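PDB 5T8V: sister chromatid cohesion protein from Chaetomium thermophilum, which probably loads cohesin onto chromatin, and is represented here by a C-terminal part built of HEAT repeats. Local coordinates for residues I136-R141 / L204-E209; P509-L514 / T581-K586; G674-C679 / T691-N696; K951-T956 / V1013-P1018; E1250-Q1255 / E1281-F1286. All blocks are in the same frame, centred on the assembly; numbering follows the deposited sequence.

Interaction 1: residues I136-R141 / L204-E209; sequences IMCGGR and LSMMSE
C138 and E209 bring the two backbones nearest each other, with their CA atoms 7.9 Å apart. C138 lies in a type I beta turn running from I136 to G139, where the chain leaves helix 120-136. E209 lies in the last turns of helix 190-213. C138 is the one residue of 136-141 whose side chain touches 204-209. Its CB points toward the helix, and SG is set beside the backbone N, anti to the carbonyl carbon (chi1 -69°). This puts SG against the terminal methyl of M206, with C138 SG to M206 CE at 3.3 Å. The same CE of M206 lies 4.0 Å from C138 CB. M206 starts with CG anti to the backbone N (chi1 -174°), then bends at chi2 and chi3 to bring its methyl to the turn. It also packs on R131, M134 and R135 of helix 120-136. E209 reaches out with an extended chain, and its OE2 comes 4.0 Å from C138 CB. That carboxylate finds its charge partner in K213, one turn further along its own helix. No hydrogen bond joins the two segments. The contact is a small apolar meeting of a thiol and a thioether methyl, with a carboxylate oxygen beside it, so between these two segments the meeting rests on van der Waals contact, not on directed bonds.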
# COMPACT_ATOMS: atom_id res chain seq x y z
N ILE A 136 -55.18 31.45 20.56
CA ILE A 136 -56.47 31.23 21.21
C ILE A 136 -56.85 29.76 21.13
O ILE A 136 -57.44 29.20 22.07
CB ILE A 136 -57.55 32.13 20.58
CG1 ILE A 136 -57.30 33.59 21.00
CG2 ILE A 136 -58.95 31.68 21.00
CD1 ILE A 136 -58.15 34.59 20.25
N MET A 137 -56.54 29.10 20.01
CA MET A 137 -56.77 27.67 19.89
C MET A 137 -55.73 26.83 20.63
O MET A 137 -55.83 25.60 20.62
CB MET A 137 -56.81 27.26 18.42
CG MET A 137 -58.14 27.52 17.75
SD MET A 137 -58.21 26.89 16.06
CE MET A 137 -57.18 28.09 15.22
N CYS A 138 -54.74 27.46 21.28
CA CYS A 138 -53.74 26.75 22.05
C CYS A 138 -53.90 26.97 23.56
O CYS A 138 -52.92 26.94 24.30
CB CYS A 138 -52.33 27.16 21.61
SG CYS A 138 -51.89 26.60 19.97
N GLY A 139 -55.13 27.19 24.02
CA GLY A 139 -55.37 27.49 25.42
C GLY A 139 -55.97 26.36 26.22
O GLY A 139 -56.09 26.45 27.44
N GLY A 140 -56.36 25.28 25.54
CA GLY A 140 -56.96 24.15 26.21
C GLY A 140 -58.43 24.30 26.55
O GLY A 140 -59.00 23.40 27.18
N ARG A 141 -59.06 25.40 26.16
CA ARG A 141 -60.48 25.58 26.43
C ARG A 141 -61.32 24.66 25.55
O ARG A 141 -60.90 24.24 24.46
CB ARG A 141 -60.89 27.04 26.21
CG ARG A 141 -60.32 28.00 27.25
CD ARG A 141 -60.66 29.44 26.92
NE ARG A 141 -62.09 29.71 27.01
CZ ARG A 141 -62.67 30.55 27.87
NH1 ARG A 141 -61.96 31.25 28.74
NH2 ARG A 141 -63.99 30.70 27.84
N LEU A 204 -45.19 31.30 11.70
CA LEU A 204 -44.74 29.94 11.41
C LEU A 204 -44.50 29.16 12.70
O LEU A 204 -45.00 28.05 12.88
CB LEU A 204 -43.48 29.98 10.56
CG LEU A 204 -43.65 30.56 9.15
CD1 LEU A 204 -42.30 30.91 8.54
CD2 LEU A 204 -44.37 29.57 8.25
N SER A 205 -43.72 29.74 13.62
CA SER A 205 -43.49 29.08 14.90
C SER A 205 -44.80 28.84 15.63
O SER A 205 -44.97 27.81 16.29
CB SER A 205 -42.55 29.92 15.76
OG SER A 205 -43.21 31.05 16.29
N MET A 206 -45.75 29.77 15.51
CA MET A 206 -47.05 29.57 16.16
C MET A 206 -47.79 28.38 15.56
O MET A 206 -48.55 27.71 16.27
CB MET A 206 -47.90 30.83 16.04
CG MET A 206 -49.21 30.75 16.82
SD MET A 206 -48.96 30.47 18.58
CE MET A 206 -50.10 29.12 18.87
N MET A 207 -47.60 28.11 14.27
CA MET A 207 -48.19 26.91 13.68
C MET A 207 -47.51 25.66 14.21
O MET A 207 -48.19 24.67 14.54
CB MET A 207 -48.08 26.97 12.15
CG MET A 207 -48.78 28.16 11.52
SD MET A 207 -50.56 28.15 11.78
CE MET A 207 -51.06 26.77 10.76
N SER A 208 -46.18 25.68 14.29
CA SER A 208 -45.46 24.57 14.91
C SER A 208 -46.04 24.26 16.28
O SER A 208 -46.24 23.09 16.63
CB SER A 208 -43.97 24.90 15.03
OG SER A 208 -43.34 24.87 13.77
N GLU A 209 -46.32 25.29 17.08
CA GLU A 209 -46.96 25.07 18.37
C GLU A 209 -48.37 24.52 18.19
O GLU A 209 -48.78 23.60 18.92
CB GLU A 209 -46.99 26.37 19.17
CG GLU A 209 -47.66 26.27 20.53
CD GLU A 209 -47.66 27.58 21.28
OE1 GLU A 209 -46.86 28.48 20.91
OE2 GLU A 209 -48.45 27.72 22.23

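Interaction 2: residues P509-L514 / T581-K586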
# COMPACT_ATOMS: atom_id res chain seq x y z
N PRO A 509 -19.00 10.92 33.12
CA PRO A 509 -19.05 11.70 31.87
C PRO A 509 -20.46 12.05 31.41
O PRO A 509 -20.68 13.17 30.94
CB PRO A 509 -18.33 10.79 30.87
CG PRO A 509 -18.44 9.42 31.44
CD PRO A 509 -18.40 9.59 32.92
N TYR A 510 -21.41 11.12 31.53
CA TYR A 510 -22.78 11.44 31.14
C TYR A 510 -23.30 12.64 31.91
O TYR A 510 -23.86 13.58 31.33
CB TYR A 510 -23.68 10.22 31.37
CG TYR A 510 -23.57 9.16 30.30
CD1 TYR A 510 -24.31 9.25 29.13
CD2 TYR A 510 -22.71 8.08 30.46
CE1 TYR A 510 -24.20 8.28 28.16
CE2 TYR A 510 -22.60 7.11 29.49
CZ TYR A 510 -23.35 7.22 28.34
OH TYR A 510 -23.25 6.25 27.36
N ARG A 511 -23.11 12.63 33.24
CA ARG A 511 -23.52 13.76 34.06
C ARG A 511 -22.91 15.07 33.56
O ARG A 511 -23.61 16.07 33.40
CB ARG A 511 -23.12 13.51 35.51
CG ARG A 511 -23.62 14.56 36.49
CD ARG A 511 -25.06 14.32 36.90
NE ARG A 511 -25.22 14.42 38.35
CZ ARG A 511 -25.54 15.52 39.01
NH1 ARG A 511 -25.77 16.65 38.35
NH2 ARG A 511 -25.64 15.49 40.33
N ALA A 512 -21.60 15.07 33.32
CA ALA A 512 -20.92 16.30 32.91
C ALA A 512 -21.45 16.80 31.57
O ALA A 512 -21.73 17.99 31.41
CB ALA A 512 -19.41 16.06 32.83
N THR A 513 -21.60 15.89 30.60
CA THR A 513 -22.13 16.29 29.30
C THR A 513 -23.52 16.89 29.43
O THR A 513 -23.80 17.96 28.87
CB THR A 513 -22.16 15.08 28.36
OG1 THR A 513 -20.86 14.49 28.29
CG2 THR A 513 -22.59 15.49 26.96
N LEU A 514 -24.39 16.24 30.20
CA LEU A 514 -25.76 16.74 30.33
C LEU A 514 -25.79 18.07 31.07
O LEU A 514 -26.60 18.95 30.73
CB LEU A 514 -26.62 15.70 31.05
CG LEU A 514 -27.07 14.54 30.17
CD1 LEU A 514 -27.65 13.42 31.02
CD2 LEU A 514 -28.09 15.00 29.14
N THR A 581 -33.83 20.21 38.76
CA THR A 581 -34.71 20.59 39.85
C THR A 581 -34.32 19.90 41.16
O THR A 581 -34.30 20.54 42.22
CB THR A 581 -36.17 20.27 39.50
OG1 THR A 581 -36.59 21.08 38.39
CG2 THR A 581 -37.10 20.52 40.69
N GLU A 582 -34.02 18.61 41.11
CA GLU A 582 -33.74 17.84 42.31
C GLU A 582 -32.28 17.86 42.72
O GLU A 582 -31.96 17.50 43.86
CB GLU A 582 -34.19 16.38 42.13
CG GLU A 582 -35.68 16.20 41.89
CD GLU A 582 -36.52 16.43 43.14
OE1 GLU A 582 -36.32 17.46 43.82
OE2 GLU A 582 -37.36 15.56 43.45
N TYR A 583 -31.38 18.28 41.83
CA TYR A 583 -29.95 18.33 42.13
C TYR A 583 -29.35 19.61 41.57
O TYR A 583 -29.94 20.27 40.71
CB TYR A 583 -29.20 17.11 41.56
CG TYR A 583 -29.73 15.77 42.02
CD1 TYR A 583 -30.74 15.13 41.32
CD2 TYR A 583 -29.21 15.14 43.14
CE1 TYR A 583 -31.23 13.90 41.73
CE2 TYR A 583 -29.69 13.92 43.56
CZ TYR A 583 -30.70 13.30 42.85
OH TYR A 583 -31.18 12.08 43.26
N THR A 584 -28.18 19.95 42.08
CA THR A 584 -27.35 21.01 41.53
C THR A 584 -25.93 20.50 41.39
O THR A 584 -25.50 19.61 42.13
CB THR A 584 -27.38 22.28 42.40
OG1 THR A 584 -26.94 21.97 43.72
CG2 THR A 584 -28.79 22.86 42.46
N TYR A 585 -25.20 21.06 40.43
CA TYR A 585 -23.90 20.53 40.03
C TYR A 585 -22.97 21.68 39.68
O TYR A 585 -23.41 22.80 39.42
CB TYR A 585 -24.06 19.57 38.85
CG TYR A 585 -22.84 18.73 38.53
CD1 TYR A 585 -22.52 17.61 39.29
CD2 TYR A 585 -22.03 19.03 37.44
CE1 TYR A 585 -21.42 16.83 38.99
CE2 TYR A 585 -20.93 18.26 37.13
CZ TYR A 585 -20.63 17.16 37.91
OH TYR A 585 -19.53 16.39 37.61
N LYS A 586 -21.68 21.38 39.68
CA LYS A 586 -20.68 22.37 39.32
C LYS A 586 -20.78 22.71 37.83
O LYS A 586 -21.43 22.02 37.05
CB LYS A 586 -19.28 21.85 39.65
CG LYS A 586 -19.06 21.54 41.12
CD LYS A 586 -17.69 20.95 41.37
CE LYS A 586 -17.47 20.68 42.85
NZ LYS A 586 -16.12 20.10 43.12
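R511 leaves helix 509-520 and lies across Y585, in the extended chain that follows helix 578-582. Its CB points toward that chain. With CG anti to the backbone N (chi1 -174°), it reaches out over one face of the Y585 ring, CG lying 4.2 Å from the ring centroid and 18° off the ring normal. This is a CH-pi contact. CG is set off the ring centre, 4.0 Å from CE1 of Y585. Bends at chi2 and chi3 then carry the guanidinium along the tyrosine toward its backbone. CZ of R511 comes 3.7 Å from CD1 of Y585, which lies over one face of the guanidinium. The two planes are 43° apart, so the groups are not stacked flat. NH1 of R511 reaches CB of Y585 at 3.4 Å and also forms a salt bridge with E515. NH2 of R511 ends 4.1 Å from CB of Y583. T584 O lies near the guanidinium plane, at its edge. W506 makes a cation-pi contact with R511 and an edge-to-face contact with the Y583 ring. With an alanine here, the Y585 ring would probably lose its CH-pi cover, and E515 would lose this charged partner. The surroundings are helical. Y585 also touches L482 of helix 481-494, P509 and A512 pack on helix 590-602, and Y510 stacks on W540 of helix 527-550.

Interaction 3: residues G674-C679 / T691-N696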
# COMPACT_ATOMS: atom_id res chain seq x y z
N GLY A 674 6.41 3.61 0.53
CA GLY A 674 5.91 4.88 1.03
C GLY A 674 5.39 4.77 2.45
O GLY A 674 5.71 5.60 3.31
N LEU A 675 4.58 3.74 2.72
CA LEU A 675 4.08 3.55 4.08
C LEU A 675 5.22 3.34 5.06
O LEU A 675 5.22 3.92 6.15
CB LEU A 675 3.11 2.36 4.12
CG LEU A 675 1.85 2.48 3.27
CD1 LEU A 675 0.90 1.34 3.62
CD2 LEU A 675 1.16 3.83 3.44
N ILE A 676 6.20 2.51 4.70
CA ILE A 676 7.38 2.33 5.55
C ILE A 676 8.00 3.68 5.87
O ILE A 676 8.37 3.96 7.01
CB ILE A 676 8.39 1.38 4.87
CG1 ILE A 676 7.83 -0.05 4.85
CG2 ILE A 676 9.74 1.42 5.58
CD1 ILE A 676 8.67 -1.04 4.07
N SER A 677 8.13 4.54 4.85
CA SER A 677 8.72 5.85 5.07
C SER A 677 7.91 6.67 6.06
O SER A 677 8.47 7.33 6.94
CB SER A 677 8.86 6.59 3.74
OG SER A 677 9.53 7.83 3.92
N LYS A 678 6.58 6.65 5.93
CA LYS A 678 5.75 7.40 6.87
C LYS A 678 5.91 6.88 8.29
O LYS A 678 6.04 7.66 9.24
CB LYS A 678 4.29 7.36 6.43
CG LYS A 678 3.38 8.32 7.19
CD LYS A 678 3.83 9.76 7.03
CE LYS A 678 2.65 10.68 6.75
NZ LYS A 678 3.09 12.09 6.55
N CYS A 679 5.89 5.55 8.46
CA CYS A 679 6.14 4.97 9.77
C CYS A 679 7.45 5.48 10.35
O CYS A 679 7.49 5.99 11.48
CB CYS A 679 6.15 3.44 9.67
SG CYS A 679 4.57 2.71 9.20
N THR A 691 14.72 -0.80 8.00
CA THR A 691 15.67 -0.71 6.90
C THR A 691 16.00 -2.09 6.34
O THR A 691 16.25 -2.23 5.14
CB THR A 691 16.96 -0.02 7.34
OG1 THR A 691 17.66 -0.84 8.28
CG2 THR A 691 16.68 1.32 7.97
N GLU A 692 16.02 -3.11 7.20
CA GLU A 692 16.27 -4.46 6.72
C GLU A 692 15.28 -4.85 5.63
O GLU A 692 15.65 -5.50 4.65
CB GLU A 692 16.20 -5.45 7.88
CG GLU A 692 16.81 -6.81 7.58
CD GLU A 692 16.40 -7.87 8.59
OE1 GLU A 692 15.72 -8.84 8.19
OE2 GLU A 692 16.77 -7.74 9.78
N THR A 693 14.02 -4.45 5.79
CA THR A 693 13.03 -4.72 4.75
C THR A 693 13.26 -3.85 3.52
O THR A 693 12.97 -4.28 2.40
CB THR A 693 11.62 -4.49 5.31
OG1 THR A 693 11.38 -5.40 6.39
CG2 THR A 693 10.56 -4.71 4.23
N VAL A 694 13.78 -2.64 3.70
CA VAL A 694 14.05 -1.77 2.57
C VAL A 694 15.18 -2.34 1.71
O VAL A 694 15.04 -2.48 0.49
CB VAL A 694 14.38 -0.34 3.06
CG1 VAL A 694 14.79 0.56 1.89
CG2 VAL A 694 13.19 0.25 3.79
N VAL A 695 16.30 -2.69 2.34
CA VAL A 695 17.44 -3.20 1.58
C VAL A 695 17.08 -4.51 0.88
O VAL A 695 17.59 -4.79 -0.21
CB VAL A 695 18.68 -3.37 2.48
CG1 VAL A 695 19.01 -2.07 3.17
CG2 VAL A 695 18.46 -4.48 3.51
N ASN A 696 16.23 -5.32 1.50
CA ASN A 696 15.77 -6.53 0.83
C ASN A 696 15.09 -6.19 -0.49
O ASN A 696 15.29 -6.89 -1.50
CB ASN A 696 14.82 -7.31 1.75
CG ASN A 696 15.54 -7.92 2.93
OD1 ASN A 696 16.71 -7.65 3.18
ND2 ASN A 696 14.83 -8.77 3.68
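V695 N bonds to T691 O at 2.8 Å, within the helical turn that presents T693 and V694 to I676. No hydrogen bond crosses between the segments. I676 carries the contact on its own side, and its two branches take different partners. CD1 of I676 reaches CG2 of T693 at 4.1 Å, and CG2 of I676 lies at the same 4.1 Å from CG2 of V694. The CG1 arm that carries CD1 is anti to the carbonyl carbon (chi1 -70°), which leaves CG2 anti to the backbone N and splits the two ends between neighbouring residues. T693 offers its methyl rather than its hydroxyl, because OG1 is turned beside its own backbone N (chi1 -62°). The I676 and V694 side chains point opposite ways and lie flank to flank. The two segments belong to helices 666-682 and 685-696, consecutive in the chain and joined by a short turn. Their arrangement is consistent with the antiparallel helix packing of a HEAT-repeat solenoid. This region falls in the part of the sequence related to PDS5. I676 also packs on I657 of helix 652-660 and on S661, and T693 touches S661 as well. V694 also packs on L712 and A713 of helix 703-719.

Interaction 4: residues K951-T956 / V1013-P1018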
# COMPACT_ATOMS: atom_id res chain seq x y z
N LYS A 951 66.68 -27.11 -12.58
CA LYS A 951 67.70 -28.05 -12.12
C LYS A 951 67.12 -28.99 -11.08
O LYS A 951 67.29 -30.21 -11.17
CB LYS A 951 68.90 -27.28 -11.54
CG LYS A 951 69.73 -26.53 -12.58
CD LYS A 951 70.62 -27.47 -13.38
CE LYS A 951 71.22 -26.78 -14.60
NZ LYS A 951 71.83 -27.75 -15.55
N GLY A 952 66.42 -28.44 -10.09
CA GLY A 952 65.77 -29.29 -9.11
C GLY A 952 64.82 -30.30 -9.74
O GLY A 952 64.74 -31.44 -9.30
N ILE A 953 64.10 -29.88 -10.78
CA ILE A 953 63.16 -30.78 -11.44
C ILE A 953 63.89 -31.97 -12.05
O ILE A 953 63.59 -33.13 -11.75
CB ILE A 953 62.34 -30.02 -12.50
CG1 ILE A 953 61.40 -29.02 -11.81
CG2 ILE A 953 61.53 -30.99 -13.37
CD1 ILE A 953 60.67 -28.09 -12.76
N GLN A 954 64.86 -31.70 -12.93
CA GLN A 954 65.57 -32.81 -13.56
C GLN A 954 66.36 -33.63 -12.54
O GLN A 954 66.61 -34.82 -12.78
CB GLN A 954 66.47 -32.32 -14.70
CG GLN A 954 67.31 -31.08 -14.43
CD GLN A 954 67.86 -30.49 -15.72
OE1 GLN A 954 67.52 -30.94 -16.82
NE2 GLN A 954 68.70 -29.48 -15.60
N LYS A 955 66.74 -33.04 -11.41
CA LYS A 955 67.26 -33.84 -10.30
C LYS A 955 66.18 -34.77 -9.76
O LYS A 955 66.47 -35.91 -9.37
CB LYS A 955 67.79 -32.94 -9.18
CG LYS A 955 69.07 -32.15 -9.51
CD LYS A 955 70.18 -33.03 -10.06
CE LYS A 955 70.22 -32.96 -11.58
NZ LYS A 955 71.19 -33.93 -12.17
N THR A 956 64.93 -34.30 -9.74
CA THR A 956 63.83 -35.17 -9.33
C THR A 956 63.68 -36.35 -10.29
O THR A 956 63.47 -37.49 -9.85
CB THR A 956 62.52 -34.38 -9.26
OG1 THR A 956 62.71 -33.20 -8.46
CG2 THR A 956 61.41 -35.23 -8.65
N VAL A 1013 58.47 -25.90 -20.51
CA VAL A 1013 57.50 -26.90 -20.93
C VAL A 1013 58.19 -28.24 -21.18
O VAL A 1013 57.75 -29.29 -20.69
CB VAL A 1013 56.74 -26.42 -22.17
CG1 VAL A 1013 55.82 -27.53 -22.71
CG2 VAL A 1013 55.92 -25.18 -21.85
N ASP A 1014 59.29 -28.21 -21.93
CA ASP A 1014 59.99 -29.45 -22.29
C ASP A 1014 60.53 -30.17 -21.06
O ASP A 1014 60.62 -31.40 -21.06
CB ASP A 1014 61.13 -29.15 -23.26
CG ASP A 1014 60.64 -28.84 -24.66
OD1 ASP A 1014 59.46 -28.47 -24.81
OD2 ASP A 1014 61.43 -28.98 -25.61
N ILE A 1015 60.89 -29.43 -20.01
CA ILE A 1015 61.42 -30.08 -18.82
C ILE A 1015 60.29 -30.62 -17.94
O ILE A 1015 60.47 -31.64 -17.26
CB ILE A 1015 62.32 -29.11 -18.04
CG1 ILE A 1015 63.57 -28.78 -18.86
CG2 ILE A 1015 62.74 -29.72 -16.69
CD1 ILE A 1015 64.46 -27.71 -18.26
N VAL A 1016 59.12 -29.98 -17.93
CA VAL A 1016 58.09 -30.33 -16.96
C VAL A 1016 57.10 -31.35 -17.53
O VAL A 1016 56.66 -32.25 -16.81
CB VAL A 1016 57.36 -29.06 -16.48
CG1 VAL A 1016 56.26 -29.42 -15.48
CG2 VAL A 1016 58.35 -28.09 -15.86
N VAL A 1017 56.74 -31.25 -18.80
CA VAL A 1017 55.62 -32.02 -19.34
C VAL A 1017 55.88 -33.53 -19.31
O VAL A 1017 54.91 -34.29 -19.26
CB VAL A 1017 55.27 -31.56 -20.77
CG1 VAL A 1017 56.37 -31.89 -21.76
CG2 VAL A 1017 53.95 -32.19 -21.22
N PRO A 1018 57.12 -34.02 -19.33
CA PRO A 1018 57.31 -35.48 -19.23
C PRO A 1018 56.67 -36.10 -18.00
O PRO A 1018 56.45 -37.32 -17.99
CB PRO A 1018 58.84 -35.63 -19.20
CG PRO A 1018 59.34 -34.46 -19.93
CD PRO A 1018 58.42 -33.34 -19.56
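I953 and V1016 mark the closest approach of the two backbones, with CA atoms 7.5 Å apart. I953 is the residue of 951-956 that touches both partners. Its CB points toward the other segment. CG2 of I953, anti to the backbone N, meets CG2 of I1015 at 3.8 Å. CD1 of I953, at the end of the other branch, meets CG2 of V1016 at 3.9 Å. With CG1 anti to the carbonyl carbon (chi1 -68°), the two branches diverge, and the isoleucine straddles two successive residues. CG2 of I953 also comes 4.1 Å from the carbonyl oxygen of I1015, so it rests partly on backbone. I1015 and V1016 both lie at an angle to I953, and each presents one methyl. The contact joins helix 940-960 to helix 1009-1016. It is methyl-to-methyl packing between helices of the HEAT-repeat solenoid, with no hydrogen bond across it. V1017 and P1018, next in the chain, form a 3-10 segment. I953 also packs on Y976 and V980 of helix 969-986 and on F1019, while V1016 packs on A1032 and C1035 of helix 1026-1042. Within helix 940-960, G952 O accepts two bonds from T956. T956 N bonds to G952 O at 2.9 Å and T956 OG1 to G952 O at 2.8 Å, from opposite faces of the carbonyl plane, so one residue grips this oxygen from both sides.

Interaction 5: residues E1250-Q1255 / E1281-F1286; sequences EKLVSQ and ENLAFF
The F1286 ring meets L1252 CD1 at CE2, 4.1 Å away, and the methyl comes in obliquely. Over one face of the F1286 ring lies N1282 O, 3.1 Å above the plane and off-centre. At the edge, in the ring plane, is L1283 CD2. The F1285 ring has other neighbours. A1284 CB lies over the centre of one of its faces, and the ring stacks with F1226. L1252 is the hub of the contact. Besides F1286, its CD1 reaches CD2 of L1283 at 4.1 Å. CG of L1252 is anti to the carbonyl carbon (chi1 -83°), which helps carry CD1 toward L1283 and F1286. The L1252 and L1283 side chains run side by side, pointing opposite ways. The segments belong to helices 1243-1254 and 1271-1284, in a region matching the sister chromatid cohesion C-terminus family. This is helix-to-helix packing within the HEAT-repeat fold, extended by F1286 from the loop after the second helix. V1253 adds a looser contact, its CG2 to CD1 of L1283 at 4.5 Å. V1253 and L1283 both also pack on L1297 of helix 1291-1319. L1252 touches I1204 of helix 1200-1213 and L1230, and F1286 rests on P1228.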
# COMPACT_ATOMS: atom_id res chain seq x y z
N GLU A 1250 4.24 -26.46 -33.84
CA GLU A 1250 3.82 -27.55 -34.71
C GLU A 1250 4.86 -28.65 -34.76
O GLU A 1250 4.52 -29.84 -34.64
CB GLU A 1250 3.53 -27.01 -36.11
CG GLU A 1250 2.32 -26.09 -36.17
CD GLU A 1250 1.99 -25.65 -37.58
OE1 GLU A 1250 2.88 -25.73 -38.46
OE2 GLU A 1250 0.84 -25.23 -37.82
N LYS A 1251 6.14 -28.29 -34.89
CA LYS A 1251 7.19 -29.30 -34.90
C LYS A 1251 7.15 -30.14 -33.63
O LYS A 1251 7.27 -31.37 -33.69
CB LYS A 1251 8.56 -28.65 -35.08
CG LYS A 1251 9.73 -29.63 -35.16
CD LYS A 1251 9.48 -30.78 -36.15
CE LYS A 1251 9.19 -30.28 -37.56
NZ LYS A 1251 10.36 -29.60 -38.18
N LEU A 1252 6.96 -29.50 -32.48
CA LEU A 1252 6.77 -30.25 -31.24
C LEU A 1252 5.70 -31.31 -31.43
O LEU A 1252 5.92 -32.50 -31.18
CB LEU A 1252 6.40 -29.31 -30.09
CG LEU A 1252 7.54 -28.60 -29.38
CD1 LEU A 1252 7.00 -27.44 -28.56
CD2 LEU A 1252 8.29 -29.58 -28.49
N VAL A 1253 4.52 -30.90 -31.90
CA VAL A 1253 3.44 -31.85 -32.15
C VAL A 1253 3.91 -32.94 -33.10
O VAL A 1253 3.65 -34.13 -32.88
CB VAL A 1253 2.20 -31.12 -32.70
CG1 VAL A 1253 1.08 -32.11 -33.00
CG2 VAL A 1253 1.72 -30.06 -31.72
N SER A 1254 4.63 -32.56 -34.15
CA SER A 1254 5.09 -33.55 -35.12
C SER A 1254 6.08 -34.52 -34.50
O SER A 1254 6.19 -35.67 -34.95
CB SER A 1254 5.71 -32.85 -36.33
OG SER A 1254 4.75 -32.07 -37.02
N GLN A 1255 6.80 -34.09 -33.47
CA GLN A 1255 7.73 -34.99 -32.78
C GLN A 1255 7.01 -36.03 -31.93
O GLN A 1255 7.66 -36.94 -31.41
CB GLN A 1255 8.69 -34.18 -31.91
CG GLN A 1255 9.82 -33.52 -32.69
CD GLN A 1255 10.99 -34.46 -32.92
OE1 GLN A 1255 11.49 -35.10 -31.99
NE2 GLN A 1255 11.44 -34.56 -34.17
N GLU A 1281 3.63 -32.13 -21.70
CA GLU A 1281 3.61 -31.37 -20.45
C GLU A 1281 4.16 -29.97 -20.66
O GLU A 1281 3.82 -29.05 -19.90
CB GLU A 1281 4.40 -32.12 -19.37
CG GLU A 1281 3.74 -33.40 -18.90
CD GLU A 1281 4.62 -34.19 -17.95
OE1 GLU A 1281 5.82 -34.34 -18.24
OE2 GLU A 1281 4.10 -34.67 -16.92
N ASN A 1282 5.02 -29.78 -21.66
CA ASN A 1282 5.45 -28.43 -22.03
C ASN A 1282 4.32 -27.68 -22.73
O ASN A 1282 4.15 -26.47 -22.51
CB ASN A 1282 6.68 -28.48 -22.93
CG ASN A 1282 7.96 -28.73 -22.16
OD1 ASN A 1282 8.47 -27.84 -21.47
ND2 ASN A 1282 8.51 -29.93 -22.29
N LEU A 1283 3.55 -28.36 -23.57
CA LEU A 1283 2.46 -27.70 -24.28
C LEU A 1283 1.40 -27.21 -23.30
O LEU A 1283 0.79 -26.16 -23.52
CB LEU A 1283 1.84 -28.65 -25.30
CG LEU A 1283 2.75 -29.12 -26.43
CD1 LEU A 1283 2.07 -30.20 -27.25
CD2 LEU A 1283 3.18 -27.96 -27.31
N ALA A 1284 1.16 -27.96 -22.22
CA ALA A 1284 0.15 -27.56 -21.25
C ALA A 1284 0.35 -26.11 -20.80
O ALA A 1284 -0.61 -25.34 -20.74
CB ALA A 1284 0.19 -28.50 -20.04
N PHE A 1285 1.59 -25.73 -20.49
CA PHE A 1285 1.90 -24.40 -19.99
C PHE A 1285 3.04 -23.83 -20.82
O PHE A 1285 4.07 -24.50 -21.00
CB PHE A 1285 2.29 -24.46 -18.51
CG PHE A 1285 1.74 -25.65 -17.78
CD1 PHE A 1285 0.49 -25.59 -17.18
CD2 PHE A 1285 2.46 -26.83 -17.70
CE1 PHE A 1285 -0.03 -26.69 -16.51
CE2 PHE A 1285 1.95 -27.93 -17.04
CZ PHE A 1285 0.71 -27.86 -16.44
N PHE A 1286 2.87 -22.61 -21.32
CA PHE A 1286 3.89 -22.02 -22.18
C PHE A 1286 3.86 -20.50 -22.21
O PHE A 1286 4.80 -19.87 -22.72
CB PHE A 1286 3.72 -22.54 -23.62
CG PHE A 1286 4.80 -23.50 -24.07
CD1 PHE A 1286 6.12 -23.34 -23.68
CD2 PHE A 1286 4.48 -24.56 -24.91
CE1 PHE A 1286 7.10 -24.23 -24.10
CE2 PHE A 1286 5.46 -25.44 -25.33
CZ PHE A 1286 6.77 -25.28 -24.93

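How the interactions relate
The five contacts follow one another along a single elongated helical chain, and none touches another. Interactions 1 and 2 lie on the same side of the chain's centre, with their own centres about 33 Å apart and nearest atoms about 21 Å apart. Interaction 3 lies close to the middle, its centre about 12 Å from the chain's centre. Interaction 4 is far from interaction 1: their centres are about 132 Å apart, on opposite sides of the chain's centre. Interaction 5 comes back toward interaction 3, with centres about 44 Å apart, although interaction 4 comes between them in sequence. Interactions 1, 3, 4 and 5 are buried and mainly apolar, whereas interaction 2 is partly buried and centred on an arginine.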